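Local coordinates for protein shikimate kinase (Bacteroides thetaiotaomicron, PDB 3VAA) that probably phosphorylates the 3-hydroxyl group of shikimate using ATP, with magnesium as cofactor, the fifth of seven steps on the way to chorismate, at residues V26-L30 with V91-E95; F80-E84 with G104-Y109. One frame throughout, in Å; residues are numbered along the deposited sequence. Where two conformers were deposited one is given.

Contact 1 (V26-L30 with V91-E95); sequences VRIFL and VAEFE
R27 reaches across to the turn at 91-95 and takes hold of F94 O with two nitrogens of its guanidinium. NE gives the straighter bond, 2.8 Å from R27 NE to F94 O with an N-H...O angle of 157°, nearly in line with the C=O. The second, 3.0 Å from R27 NH2 to F94 O, is more bent and comes from above the carbonyl plane, although the oxygen itself lies in the guanidinium plane. A92 O sits over one face of the same group, 3.0 Å from R27 CZ, where the N-H bonds point past it. The arm extends away from the strand with CG anti to the backbone N (chi1 -177°) and bends at chi3 (-65°), which turns the guanidinium onto the turn.

The receiving loop is a type I beta turn, V91 to F94, closed by the 3.0 Å bond from F94 N to V91 O. The turn leads from helix 68-91 into strand 97-100, neighbour of central strand 27-31 in the parallel sheet of this alpha/beta fold. On the buried side, F29 presents its ring edge to A92, F29 CZ lying 4.0 Å from A92 CB; M115 and T118 of helix 111-118 also pack against F29. T118 O accepts from R27 NH1. Toward solvent the packing thins: E95 touches R27 through CG alone, 3.8 Å from R27 NH2, and its carboxylate stands farther off, while exposed E93 points away.

Contact 2 (F80-E84 with G104-Y109); sequences FRELE and GAPCFY
Water 1 is gripped by three groups and ties the two segments together: it accepts from R81 NH1 at 2.8 Å and from G104 N at 2.9 Å, and it donates to E84 OE2. Within the helix, R81 NH1 also donates to E84 OE1 at 2.9 Å, a salt bridge that aims the guanidinium. The carboxylate oxygen is met on its syn side, with an N-H...O angle of 161°. Both E84 OE1 and water 1 lie at the edge of the guanidinium, in its plane, which should fix the rotation of that group.

F108 lies against one face of the R81 guanidinium. Its ring is nearly parallel to that group, the planes 16° apart, and F108 CE2 comes 3.2 Å from R81 NE. R81 CD makes a CH-pi contact, 3.7 Å from the F108 ring centroid, and C107 CB lies over the opposite face, toward the rim. A bend at chi2 (-61°) lays the R81 chain across the phenyl before its end reaches E84.

In shikimate kinases this is the region of the shikimate pocket: R81 is a predicted substrate ligand, as are G103, next to G104, and D57, close to E84. The contact brings helix 68-91 against the loop and 3-10 turn 105-107 that follow strand 97-100. Deeper in, A105 CB packs against E84 OE2 at 3.6 Å. At the exposed end, Y109 OH rests 3.3 Å from E82 CB, and water 2 bridges that hydroxyl to E82 OE1, to which it donates.

Contact 2 lies on helix 68-91, at residues 80-84, and contact 1 on the turn that ends it. Along the chain the segments alternate, 26-30, 80-84, 91-95 and 104-109. The centres of the two contacts lie about 17 Å apart, and their nearest atoms about 7 Å, without touching. Strand 97-100, which pairs alongside strand 27-31 in the parallel sheet, runs between 91-95 and 104-109, from the turn of contact 1 to the loop of contact 2. Helix 68-91 and its closing turn are thereby joined to the rest of the fold at two levels: near the start of strand 27-31, and beside the predicted substrate site past the end of strand 97-100.

Contact 1 (V26-L30 with V91-E95)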
ATOM      1  N   VAL A  26       4.562   3.110  18.176  1.00 41.40           N
ATOM      2  CA  VAL A  26       4.381   3.443  16.767  1.00 38.11           C
ATOM      3  C   VAL A  26       3.581   2.384  16.000  1.00 34.70           C
ATOM      4  O   VAL A  26       3.889   1.203  16.078  1.00 34.46           O
ATOM      5  CB  VAL A  26       5.741   3.565  16.058  1.00 38.19           C
ATOM      6  CG1 VAL A  26       5.544   3.794  14.559  1.00 37.67           C
ATOM      7  CG2 VAL A  26       6.566   4.681  16.675  1.00 41.91           C
ATOM      8  N   ARG A  27       2.552   2.814  15.275  1.00 31.53           N
ATOM      9  CA  ARG A  27       1.766   1.920  14.405  1.00 29.48           C
ATOM     10  C   ARG A  27       1.341   2.727  13.177  1.00 28.16           C
ATOM     11  O   ARG A  27       0.465   3.608  13.252  1.00 27.55           O
ATOM     12  CB  ARG A  27       0.555   1.305  15.107  1.00 29.91           C
ATOM     13  CG  ARG A  27      -0.254   0.312  14.230  1.00 27.04           C
ATOM     14  CD  ARG A  27      -1.507  -0.104  14.950  1.00 27.50           C
ATOM     15  NE  ARG A  27      -1.195  -0.855  16.145  1.00 31.30           N
ATOM     16  CZ  ARG A  27      -1.803  -0.738  17.322  1.00 29.63           C
ATOM     17  NH1 ARG A  27      -2.764   0.155  17.543  1.00 31.90           N
ATOM     18  NH2 ARG A  27      -1.419  -1.522  18.312  1.00 33.32           N
ATOM     19  N   ILE A  28       1.991   2.436  12.052  1.00 27.54           N
ATOM     20  CA  ILE A  28       1.747   3.141  10.798  1.00 26.08           C
ATOM     21  C   ILE A  28       1.148   2.227   9.740  1.00 23.85           C
ATOM     22  O   ILE A  28       1.576   1.078   9.589  1.00 25.80           O
ATOM     23  CB  ILE A  28       3.111   3.682  10.201  1.00 27.29           C
ATOM     24  CG1 ILE A  28       3.925   4.446  11.245  1.00 32.67           C
ATOM     25  CG2 ILE A  28       2.859   4.534   8.945  1.00 29.41           C
ATOM     26  CD1 ILE A  28       3.251   5.626  11.798  1.00 37.23           C
ATOM     27  N   PHE A  29       0.138   2.717   9.019  1.00 23.04           N
ATOM     28  CA  PHE A  29      -0.453   1.960   7.905  1.00 20.97           C
ATOM     29  C   PHE A  29      -0.153   2.736   6.618  1.00 21.52           C
ATOM     30  O   PHE A  29      -0.409   3.921   6.552  1.00 22.71           O
ATOM     31  CB  PHE A  29      -1.964   1.843   8.021  1.00 20.23           C
ATOM     32  CG  PHE A  29      -2.437   1.034   9.174  1.00 20.13           C
ATOM     33  CD1 PHE A  29      -2.456  -0.338   9.103  1.00 19.93           C
ATOM     34  CD2 PHE A  29      -2.926   1.658  10.327  1.00 22.41           C
ATOM     35  CE1 PHE A  29      -2.918  -1.083  10.152  1.00 22.90           C
ATOM     36  CE2 PHE A  29      -3.392   0.913  11.393  1.00 20.13           C
ATOM     37  CZ  PHE A  29      -3.372  -0.448  11.317  1.00 21.69           C
ATOM     38  N   LEU A  30       0.371   2.050   5.606  1.00 21.54           N
ATOM     39  CA  LEU A  30       0.623   2.676   4.314  1.00 21.79           C
ATOM     40  C   LEU A  30      -0.392   2.131   3.323  1.00 20.50           C
ATOM     41  O   LEU A  30      -0.640   0.909   3.248  1.00 21.97           O
ATOM     42  CB  LEU A  30       2.054   2.414   3.827  1.00 23.39           C
ATOM     43  CG  LEU A  30       3.167   2.808   4.803  1.00 25.50           C
ATOM     44  CD1 LEU A  30       4.547   2.411   4.255  1.00 28.82           C
ATOM     45  CD2 LEU A  30       3.142   4.281   5.163  1.00 25.18           C
ATOM     46  N   VAL A  91      -3.130  -7.705  12.359  1.00 21.71           N
ATOM     47  CA  VAL A  91      -1.871  -6.933  12.347  1.00 22.67           C
ATOM     48  C   VAL A  91      -2.056  -5.607  13.058  1.00 22.59           C
ATOM     49  O   VAL A  91      -1.098  -5.032  13.573  1.00 25.49           O
ATOM     50  CB  VAL A  91      -1.283  -6.742  10.913  1.00 21.77           C
ATOM     51  CG1 VAL A  91      -1.003  -8.120  10.264  1.00 23.52           C
ATOM     52  CG2 VAL A  91      -2.184  -5.919  10.026  1.00 19.65           C
ATOM     53  N   ALA A  92      -3.280  -5.113  13.102  1.00 22.35           N
ATOM     54  CA  ALA A  92      -3.568  -3.846  13.773  1.00 24.29           C
ATOM     55  C   ALA A  92      -3.342  -3.918  15.299  1.00 25.82           C
ATOM     56  O   ALA A  92      -3.322  -2.885  15.969  1.00 26.51           O
ATOM     57  CB  ALA A  92      -4.980  -3.399  13.453  1.00 23.63           C
ATOM     58  N   GLU A  93      -3.186  -5.126  15.835  0.50 26.74           N
ATOM     59  CA  GLU A  93      -2.922  -5.292  17.259  0.50 29.15           C
ATOM     60  C   GLU A  93      -1.427  -5.238  17.569  0.50 30.91           C
ATOM     61  O   GLU A  93      -1.053  -5.073  18.720  0.50 32.21           O
ATOM     62  CB  GLU A  93      -3.556  -6.580  17.795  0.50 30.35           C
ATOM     63  CG  GLU A  93      -5.056  -6.628  17.588  0.50 31.30           C
ATOM     64  CD  GLU A  93      -5.722  -7.829  18.246  0.50 32.98           C
ATOM     65  OE1 GLU A  93      -5.154  -8.377  19.210  0.50 35.64           O
ATOM     66  OE2 GLU A  93      -6.824  -8.218  17.802  0.50 36.37           O
ATOM     67  N   PHE A  94      -0.575  -5.382  16.550  1.00 30.68           N
ATOM     68  CA  PHE A  94       0.876  -5.276  16.750  1.00 31.97           C
ATOM     69  C   PHE A  94       1.285  -3.846  17.130  1.00 32.69           C
ATOM     70  O   PHE A  94       0.684  -2.876  16.661  1.00 33.10           O
ATOM     71  CB  PHE A  94       1.670  -5.695  15.506  1.00 31.31           C
ATOM     72  CG  PHE A  94       1.330  -7.064  14.975  1.00 32.01           C
ATOM     73  CD1 PHE A  94       0.815  -8.056  15.800  1.00 40.45           C
ATOM     74  CD2 PHE A  94       1.605  -7.376  13.654  1.00 35.32           C
ATOM     75  CE1 PHE A  94       0.524  -9.322  15.296  1.00 40.89           C
ATOM     76  CE2 PHE A  94       1.338  -8.647  13.149  1.00 35.00           C
ATOM     77  CZ  PHE A  94       0.792  -9.616  13.970  1.00 38.29           C
ATOM     78  N   GLU A  95       2.311  -3.736  17.969  1.00 34.24           N
ATOM     79  CA  GLU A  95       2.841  -2.446  18.415  1.00 35.63           C
ATOM     80  C   GLU A  95       4.249  -2.246  17.859  1.00 36.56           C
ATOM     81  O   GLU A  95       5.018  -3.213  17.758  1.00 36.95           O
ATOM     82  CB  GLU A  95       2.850  -2.384  19.956  1.00 38.42           C
ATOM     83  CG  GLU A  95       1.464  -2.462  20.572  1.00 39.67           C
ATOM     84  CD  GLU A  95       1.468  -2.322  22.095  1.00 47.68           C
ATOM     85  OE1 GLU A  95       2.543  -2.457  22.721  1.00 52.09           O
ATOM     86  OE2 GLU A  95       0.379  -2.090  22.664  1.00 51.36           O
TER

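Contact 2 (F80-E84 with G104-Y109)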
ATOM      1  N   PHE A  80     -11.927 -13.450  -0.483  1.00 24.84           N
ATOM      2  CA  PHE A  80     -10.595 -12.920  -0.254  1.00 24.14           C
ATOM      3  C   PHE A  80     -10.644 -11.612   0.534  1.00 23.04           C
ATOM      4  O   PHE A  80      -9.824 -11.384   1.458  1.00 22.40           O
ATOM      5  CB  PHE A  80      -9.817 -12.697  -1.542  1.00 25.91           C
ATOM      6  CG  PHE A  80      -8.469 -12.112  -1.291  1.00 23.66           C
ATOM      7  CD1 PHE A  80      -7.421 -12.924  -0.913  1.00 27.70           C
ATOM      8  CD2 PHE A  80      -8.263 -10.752  -1.364  1.00 27.83           C
ATOM      9  CE1 PHE A  80      -6.177 -12.392  -0.646  1.00 29.94           C
ATOM     10  CE2 PHE A  80      -7.013 -10.208  -1.100  1.00 30.62           C
ATOM     11  CZ  PHE A  80      -5.973 -11.036  -0.738  1.00 29.18           C
ATOM     12  N   ARG A  81     -11.583 -10.731   0.188  1.00 23.05           N
ATOM     13  CA  ARG A  81     -11.679  -9.455   0.910  1.00 21.65           C
ATOM     14  C   ARG A  81     -12.054  -9.634   2.389  1.00 20.66           C
ATOM     15  O   ARG A  81     -11.610  -8.863   3.242  1.00 19.54           O
ATOM     16  CB  ARG A  81     -12.619  -8.482   0.226  1.00 21.54           C
ATOM     17  CG  ARG A  81     -12.153  -8.074  -1.175  1.00 24.21           C
ATOM     18  CD  ARG A  81     -10.805  -7.387  -1.130  1.00 24.51           C
ATOM     19  NE  ARG A  81     -10.325  -7.109  -2.486  1.00 31.45           N
ATOM     20  CZ  ARG A  81      -9.128  -6.632  -2.785  1.00 28.32           C
ATOM     21  NH1 ARG A  81      -8.243  -6.335  -1.841  1.00 26.10           N
ATOM     22  NH2 ARG A  81      -8.811  -6.416  -4.057  1.00 30.40           N
ATOM     23  N   GLU A  82     -12.884 -10.632   2.680  1.00 19.82           N
ATOM     24  CA  GLU A  82     -13.218 -10.952   4.089  1.00 18.93           C
ATOM     25  C   GLU A  82     -11.951 -11.396   4.839  1.00 19.01           C
ATOM     26  O   GLU A  82     -11.674 -10.937   5.938  1.00 17.58           O
ATOM     27  CB  GLU A  82     -14.273 -12.045   4.139  1.00 22.15           C
ATOM     28  CG  GLU A  82     -14.726 -12.456   5.530  1.00 22.92           C
ATOM     29  CD  GLU A  82     -15.755 -13.575   5.435  1.00 27.19           C
ATOM     30  OE1 GLU A  82     -16.932 -13.271   5.216  1.00 33.65           O
ATOM     31  OE2 GLU A  82     -15.377 -14.730   5.591  1.00 29.09           O
ATOM     32  N   LEU A  83     -11.158 -12.272   4.237  1.00 20.34           N
ATOM     33  CA  LEU A  83      -9.960 -12.735   4.922  1.00 21.82           C
ATOM     34  C   LEU A  83      -8.932 -11.615   5.076  1.00 19.86           C
ATOM     35  O   LEU A  83      -8.257 -11.517   6.111  1.00 19.06           O
ATOM     36  CB  LEU A  83      -9.368 -13.964   4.236  1.00 24.18           C
ATOM     37  CG  LEU A  83      -8.578 -13.999   2.986  1.00 32.26           C
ATOM     38  CD1 LEU A  83      -7.131 -13.552   3.213  1.00 31.50           C
ATOM     39  CD2 LEU A  83      -8.624 -15.473   2.561  1.00 34.26           C
ATOM     40  N   GLU A  84      -8.832 -10.743   4.068  1.00 18.40           N
ATOM     41  CA  GLU A  84      -7.932  -9.603   4.148  1.00 18.03           C
ATOM     42  C   GLU A  84      -8.325  -8.674   5.310  1.00 17.68           C
ATOM     43  O   GLU A  84      -7.482  -8.218   6.079  1.00 17.78           O
ATOM     44  CB  GLU A  84      -7.944  -8.838   2.828  1.00 19.51           C
ATOM     45  CG  GLU A  84      -7.096  -7.579   2.800  1.00 20.03           C
ATOM     46  CD  GLU A  84      -7.159  -6.889   1.466  1.00 24.01           C
ATOM     47  OE1 GLU A  84      -8.297  -6.580   1.002  1.00 23.58           O
ATOM     48  OE2 GLU A  84      -6.062  -6.667   0.870  1.00 23.35           O
ATOM     49  N   GLY A 104      -6.189  -2.700  -2.852  1.00 24.04           N
ATOM     50  CA  GLY A 104      -7.635  -2.749  -2.730  1.00 24.99           C
ATOM     51  C   GLY A 104      -8.175  -2.719  -1.333  1.00 24.13           C
ATOM     52  O   GLY A 104      -9.364  -2.431  -1.141  1.00 25.75           O
ATOM     53  N   ALA A 105      -7.325  -3.024  -0.346  1.00 23.20           N
ATOM     54  CA  ALA A 105      -7.736  -3.090   1.047  1.00 23.45           C
ATOM     55  C   ALA A 105      -8.560  -1.884   1.522  1.00 23.52           C
ATOM     56  O   ALA A 105      -9.602  -2.061   2.163  1.00 24.04           O
ATOM     57  CB  ALA A 105      -6.523  -3.313   1.964  1.00 22.99           C
ATOM     58  N   PRO A 106      -8.153  -0.654   1.175  1.00 22.20           N
ATOM     59  CA  PRO A 106      -8.928   0.489   1.664  1.00 22.89           C
ATOM     60  C   PRO A 106     -10.376   0.598   1.184  1.00 25.08           C
ATOM     61  O   PRO A 106     -11.152   1.356   1.777  1.00 25.87           O
ATOM     62  CB  PRO A 106      -8.133   1.682   1.110  1.00 25.24           C
ATOM     63  CG  PRO A 106      -6.774   1.177   1.060  1.00 21.96           C
ATOM     64  CD  PRO A 106      -6.911  -0.201   0.529  1.00 22.38           C
ATOM     65  N   CYS A 107     -10.744  -0.155   0.150  1.00 24.51           N
ATOM     66  CA  CYS A 107     -12.052  -0.052  -0.466  1.00 24.97           C
ATOM     67  C   CYS A 107     -13.156  -0.892   0.153  1.00 25.54           C
ATOM     68  O   CYS A 107     -14.306  -0.777  -0.270  1.00 25.33           O
ATOM     69  CB  CYS A 107     -11.966  -0.464  -1.931  1.00 27.28           C
ATOM     70  SG  CYS A 107     -10.781   0.479  -2.863  1.00 29.67           S
ATOM     71  N   PHE A 108     -12.823  -1.728   1.115  1.00 23.10           N
ATOM     72  CA  PHE A 108     -13.790  -2.686   1.647  1.00 22.93           C
ATOM     73  C   PHE A 108     -14.037  -2.557   3.129  1.00 22.60           C
ATOM     74  O   PHE A 108     -13.198  -2.009   3.875  1.00 20.64           O
ATOM     75  CB  PHE A 108     -13.315  -4.087   1.296  1.00 23.58           C
ATOM     76  CG  PHE A 108     -13.196  -4.305  -0.173  1.00 24.52           C
ATOM     77  CD1 PHE A 108     -14.320  -4.584  -0.938  1.00 30.59           C
ATOM     78  CD2 PHE A 108     -11.979  -4.172  -0.794  1.00 26.34           C
ATOM     79  CE1 PHE A 108     -14.214  -4.759  -2.312  1.00 32.51           C
ATOM     80  CE2 PHE A 108     -11.864  -4.330  -2.164  1.00 29.15           C
ATOM     81  CZ  PHE A 108     -12.972  -4.619  -2.917  1.00 30.11           C
ATOM     82  N   TYR A 109     -15.195  -3.079   3.553  1.00 24.05           N
ATOM     83  CA  TYR A 109     -15.613  -3.040   4.962  1.00 22.72           C
ATOM     84  C   TYR A 109     -15.435  -1.627   5.508  1.00 23.49           C
ATOM     85  O   TYR A 109     -15.723  -0.659   4.786  1.00 25.82           O
ATOM     86  CB  TYR A 109     -14.843  -4.107   5.768  1.00 20.47           C
ATOM     87  CG  TYR A 109     -15.176  -5.515   5.313  1.00 21.83           C
ATOM     88  CD1 TYR A 109     -16.283  -6.186   5.829  1.00 21.89           C
ATOM     89  CD2 TYR A 109     -14.412  -6.168   4.364  1.00 22.11           C
ATOM     90  CE1 TYR A 109     -16.613  -7.462   5.399  1.00 23.74           C
ATOM     91  CE2 TYR A 109     -14.743  -7.441   3.913  1.00 23.30           C
ATOM     92  CZ  TYR A 109     -15.832  -8.085   4.440  1.00 24.25           C
ATOM     93  OH  TYR A 109     -16.162  -9.343   4.022  1.00 25.22           O
TER
HETATM   94  O   HOH W   1      -5.612  -5.347  -1.722  1.00 34.65           O
HETATM   95  O   HOH W   2     -18.222 -10.923   5.040  1.00 32.83           O